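Bacint_00347 (Bacteroides intestinalis DSM 17393, PDB 5MUM) is a beta-propeller glycoside hydrolase that probably acts as a rhamnosidase, cleaving rhamnose from glycans. Local coordinates at residues V299-I304 with Q316-H321. Numbering follows the deposited sequence.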
ATOM      1  N   VAL A 299      -0.833  20.996  14.228  1.00 11.55           N
ATOM      2  CA  VAL A 299      -1.697  19.889  13.987  1.00 10.56           C
ATOM      3  C   VAL A 299      -1.463  19.290  12.600  1.00  9.69           C
ATOM      4  O   VAL A 299      -1.777  19.928  11.633  1.00  9.54           O
ATOM      5  CB  VAL A 299      -3.172  20.310  14.136  1.00 10.94           C
ATOM      6  CG1 VAL A 299      -4.064  19.086  13.949  1.00 11.26           C
ATOM      7  CG2 VAL A 299      -3.407  20.908  15.524  1.00 11.50           C
ATOM      8  N   PRO A 300      -0.967  18.037  12.521  1.00  9.08           N
ATOM      9  CA  PRO A 300      -0.862  17.411  11.184  1.00  8.90           C
ATOM     10  C   PRO A 300      -2.244  17.207  10.610  1.00  8.65           C
ATOM     11  O   PRO A 300      -3.202  16.943  11.354  1.00  8.70           O
ATOM     12  CB  PRO A 300      -0.189  16.071  11.480  1.00  9.02           C
ATOM     13  CG  PRO A 300       0.587  16.358  12.771  1.00  8.89           C
ATOM     14  CD  PRO A 300      -0.365  17.185  13.537  1.00  8.86           C
ATOM     15  N   GLN A 301      -2.346  17.324   9.300  1.00  7.86           N
ATOM     16  CA  GLN A 301      -3.619  17.212   8.604  1.00  7.90           C
ATOM     17  C   GLN A 301      -3.431  16.312   7.416  1.00  7.24           C
ATOM     18  O   GLN A 301      -2.387  16.364   6.723  1.00  6.91           O
ATOM     19  CB  GLN A 301      -4.067  18.571   8.094  1.00  8.07           C
ATOM     20  CG  GLN A 301      -4.214  19.637   9.143  1.00  8.39           C
ATOM     21  CD  GLN A 301      -5.485  19.463   9.995  1.00  8.99           C
ATOM     22  OE1 GLN A 301      -6.330  18.574   9.759  1.00  8.89           O
ATOM     23  NE2 GLN A 301      -5.615  20.329  10.997  1.00  8.96           N
ATOM     24  N   TYR A 302      -4.429  15.507   7.174  1.00  6.85           N
ATOM     25  CA  TYR A 302      -4.482  14.695   5.979  1.00  6.75           C
ATOM     26  C   TYR A 302      -4.561  15.553   4.734  1.00  6.76           C
ATOM     27  O   TYR A 302      -5.196  16.621   4.722  1.00  6.35           O
ATOM     28  CB  TYR A 302      -5.682  13.796   5.997  1.00  6.78           C
ATOM     29  CG  TYR A 302      -5.603  12.609   6.916  1.00  6.59           C
ATOM     30  CD1 TYR A 302      -4.802  11.530   6.605  1.00  6.63           C
ATOM     31  CD2 TYR A 302      -6.353  12.549   8.082  1.00  6.81           C
ATOM     32  CE1 TYR A 302      -4.731  10.425   7.414  1.00  6.54           C
ATOM     33  CE2 TYR A 302      -6.272  11.455   8.919  1.00  6.63           C
ATOM     34  CZ  TYR A 302      -5.503  10.374   8.559  1.00  6.60           C
ATOM     35  OH  TYR A 302      -5.466   9.258   9.356  1.00  6.95           O
ATOM     36  N   ARG A 303      -3.886  15.067   3.694  1.00  6.98           N
ATOM     37  CA  ARG A 303      -3.720  15.782   2.445  1.00  6.97           C
ATOM     38  C   ARG A 303      -3.943  14.869   1.273  1.00  7.02           C
ATOM     39  O   ARG A 303      -3.769  13.635   1.364  1.00  6.33           O
ATOM     40  CB  ARG A 303      -2.292  16.299   2.268  1.00  7.33           C
ATOM     41  CG  ARG A 303      -1.689  16.960   3.464  1.00  7.65           C
ATOM     42  CD  ARG A 303      -2.276  18.318   3.709  1.00  7.88           C
ATOM     43  NE  ARG A 303      -1.750  18.824   4.969  1.00  8.06           N
ATOM     44  CZ  ARG A 303      -1.579  20.102   5.259  1.00  8.68           C
ATOM     45  NH1 ARG A 303      -1.832  21.053   4.366  1.00  9.56           N
ATOM     46  NH2 ARG A 303      -1.143  20.429   6.446  1.00  8.83           N
ATOM     47  N   ILE A 304      -4.240  15.497   0.150  0.50  7.35           N
ATOM     48  CA  ILE A 304      -4.315  14.802  -1.110  0.50  7.71           C
ATOM     49  C   ILE A 304      -3.513  15.647  -2.076  0.50  7.71           C
ATOM     50  O   ILE A 304      -3.582  16.874  -2.037  0.50  7.76           O
ATOM     51  CB  ILE A 304      -5.765  14.564  -1.521  0.50  8.03           C
ATOM     52  CG1 ILE A 304      -5.817  13.595  -2.687  0.50  8.31           C
ATOM     53  CG2 ILE A 304      -6.501  15.859  -1.829  0.50  8.06           C
ATOM     54  CD1 ILE A 304      -7.236  13.270  -3.050  0.50  8.59           C
ATOM     55  N   GLN A 316      -5.976  20.066   1.688  1.00 10.45           N
ATOM     56  CA  GLN A 316      -6.169  19.542   3.014  1.00 10.86           C
ATOM     57  C   GLN A 316      -7.497  18.810   3.000  1.00 11.05           C
ATOM     58  O   GLN A 316      -8.526  19.325   2.512  1.00 10.37           O
ATOM     59  CB  GLN A 316      -6.132  20.682   4.045  1.00 11.38           C
ATOM     60  CG  GLN A 316      -6.140  20.166   5.475  1.00 12.16           C
ATOM     61  CD  GLN A 316      -6.010  21.232   6.530  1.00 12.76           C
ATOM     62  OE1 GLN A 316      -6.811  21.274   7.495  1.00 13.92           O
ATOM     63  NE2 GLN A 316      -4.990  22.056   6.411  1.00 11.22           N
ATOM     64  N   VAL A 317      -7.494  17.607   3.540  1.00 10.73           N
ATOM     65  CA  VAL A 317      -8.692  16.767   3.535  1.00 11.51           C
ATOM     66  C   VAL A 317      -9.403  16.866   4.866  1.00 12.31           C
ATOM     67  O   VAL A 317     -10.639  16.902   4.908  1.00 12.09           O
ATOM     68  CB  VAL A 317      -8.292  15.315   3.253  1.00 11.88           C
ATOM     69  CG1 VAL A 317      -9.478  14.350   3.295  1.00 12.62           C
ATOM     70  CG2 VAL A 317      -7.574  15.251   1.923  1.00 12.75           C
ATOM     71  N   SER A 318      -8.618  16.852   5.942  1.00 11.93           N
ATOM     72  CA  SER A 318      -9.131  16.805   7.283  1.00 12.70           C
ATOM     73  C   SER A 318      -9.260  18.191   7.921  1.00 13.72           C
ATOM     74  O   SER A 318      -8.809  19.193   7.374  1.00 13.09           O
ATOM     75  CB  SER A 318      -8.204  15.945   8.140  1.00 12.31           C
ATOM     76  OG  SER A 318      -6.882  16.454   8.172  1.00 11.11           O
ATOM     77  N   ASP A 319      -9.891  18.224   9.087  1.00 13.89           N
ATOM     78  CA  ASP A 319     -10.059  19.471   9.842  1.00 16.06           C
ATOM     79  C   ASP A 319      -9.797  19.127  11.309  1.00 14.78           C
ATOM     80  O   ASP A 319     -10.669  19.277  12.205  1.00 15.40           O
ATOM     81  CB  ASP A 319     -11.466  20.010   9.578  1.00 18.28           C
ATOM     82  CG  ASP A 319     -11.777  21.290  10.326  1.00 21.67           C
ATOM     83  OD1 ASP A 319     -10.897  22.167  10.527  1.00 25.01           O
ATOM     84  OD2 ASP A 319     -12.954  21.410  10.710  1.00 27.40           O
ATOM     85  N   ARG A 320      -8.599  18.626  11.540  1.00 12.62           N
ATOM     86  CA  ARG A 320      -8.194  18.129  12.847  1.00 12.02           C
ATOM     87  C   ARG A 320      -7.783  19.251  13.762  1.00 12.58           C
ATOM     88  O   ARG A 320      -7.458  20.321  13.310  1.00 12.51           O
ATOM     89  CB  ARG A 320      -7.008  17.157  12.728  1.00 11.30           C
ATOM     90  CG  ARG A 320      -7.184  16.028  11.712  1.00 10.54           C
ATOM     91  CD  ARG A 320      -5.998  15.068  11.700  1.00 10.27           C
ATOM     92  NE  ARG A 320      -5.950  14.336  12.964  1.00  9.98           N
ATOM     93  CZ  ARG A 320      -5.168  14.610  13.998  1.00  9.98           C
ATOM     94  NH1 ARG A 320      -4.239  15.553  13.937  1.00  9.45           N
ATOM     95  NH2 ARG A 320      -5.320  13.906  15.129  1.00 10.62           N
ATOM     96  N   HIS A 321      -7.778  18.978  15.063  1.00 14.13           N
ATOM     97  CA  HIS A 321      -7.406  19.968  16.079  1.00 15.90           C
ATOM     98  C   HIS A 321      -6.407  19.466  17.083  1.00 15.64           C
ATOM     99  O   HIS A 321      -6.009  20.223  17.959  1.00 16.92           O
ATOM    100  CB  HIS A 321      -8.680  20.427  16.789  1.00 17.73           C
ATOM    101  CG  HIS A 321      -9.620  21.127  15.883  1.00 18.20           C
ATOM    102  ND1 HIS A 321      -9.511  22.474  15.608  1.00 20.80           N
ATOM    103  CD2 HIS A 321     -10.656  20.668  15.148  1.00 19.48           C
ATOM    104  CE1 HIS A 321     -10.436  22.802  14.723  1.00 20.54           C
ATOM    105  NE2 HIS A 321     -11.150  21.726  14.443  1.00 20.13           N
TER
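Gln301 OE1 is gripped by two donors from 316-321: Ser318 OG at 2.7 Å and the backbone N of Arg320 at 2.9 Å. Both lie in the carbonyl plane on lone pairs. The other branch of the same amide, NE2, donates to Arg320 O at 3.0 Å with an N-H...O angle of 158°, so the side chain pairs with both backbone polar groups of Arg320. A bend at chi2 (-75°) turns the amide along the neighbouring chain, where the amide of Gln316 stacks on it with planes 7° apart. Ser318 OG, while donating to Gln301, also accepts the backbone N-H of Tyr302 (N to OG 2.8 Å), in place of a main-chain carbonyl. Were Gln301 shortened to an alanine, Arg320 N and O would probably lose their side-chain mates and Ser318 OG the acceptor for its proton. On the strand side, Val317 N donates to Tyr302 O at 2.8 Å, and Val317 CG2 packs on Ile304 CG2 at 3.9 Å. Arg320 NH1 donates a hydrogen bond to Pro300 O at 3.1 Å, the acceptor lying close to the guanidinium plane, while its NE forms a salt bridge with Asp354. Strand 312-316, outermost in a four-stranded antiparallel propeller sheet, ends here; side-chain bonds from Gln301 and Ser318 therefore carry the pairing on past the regular strand, fastening the exiting loop to strand 301-307.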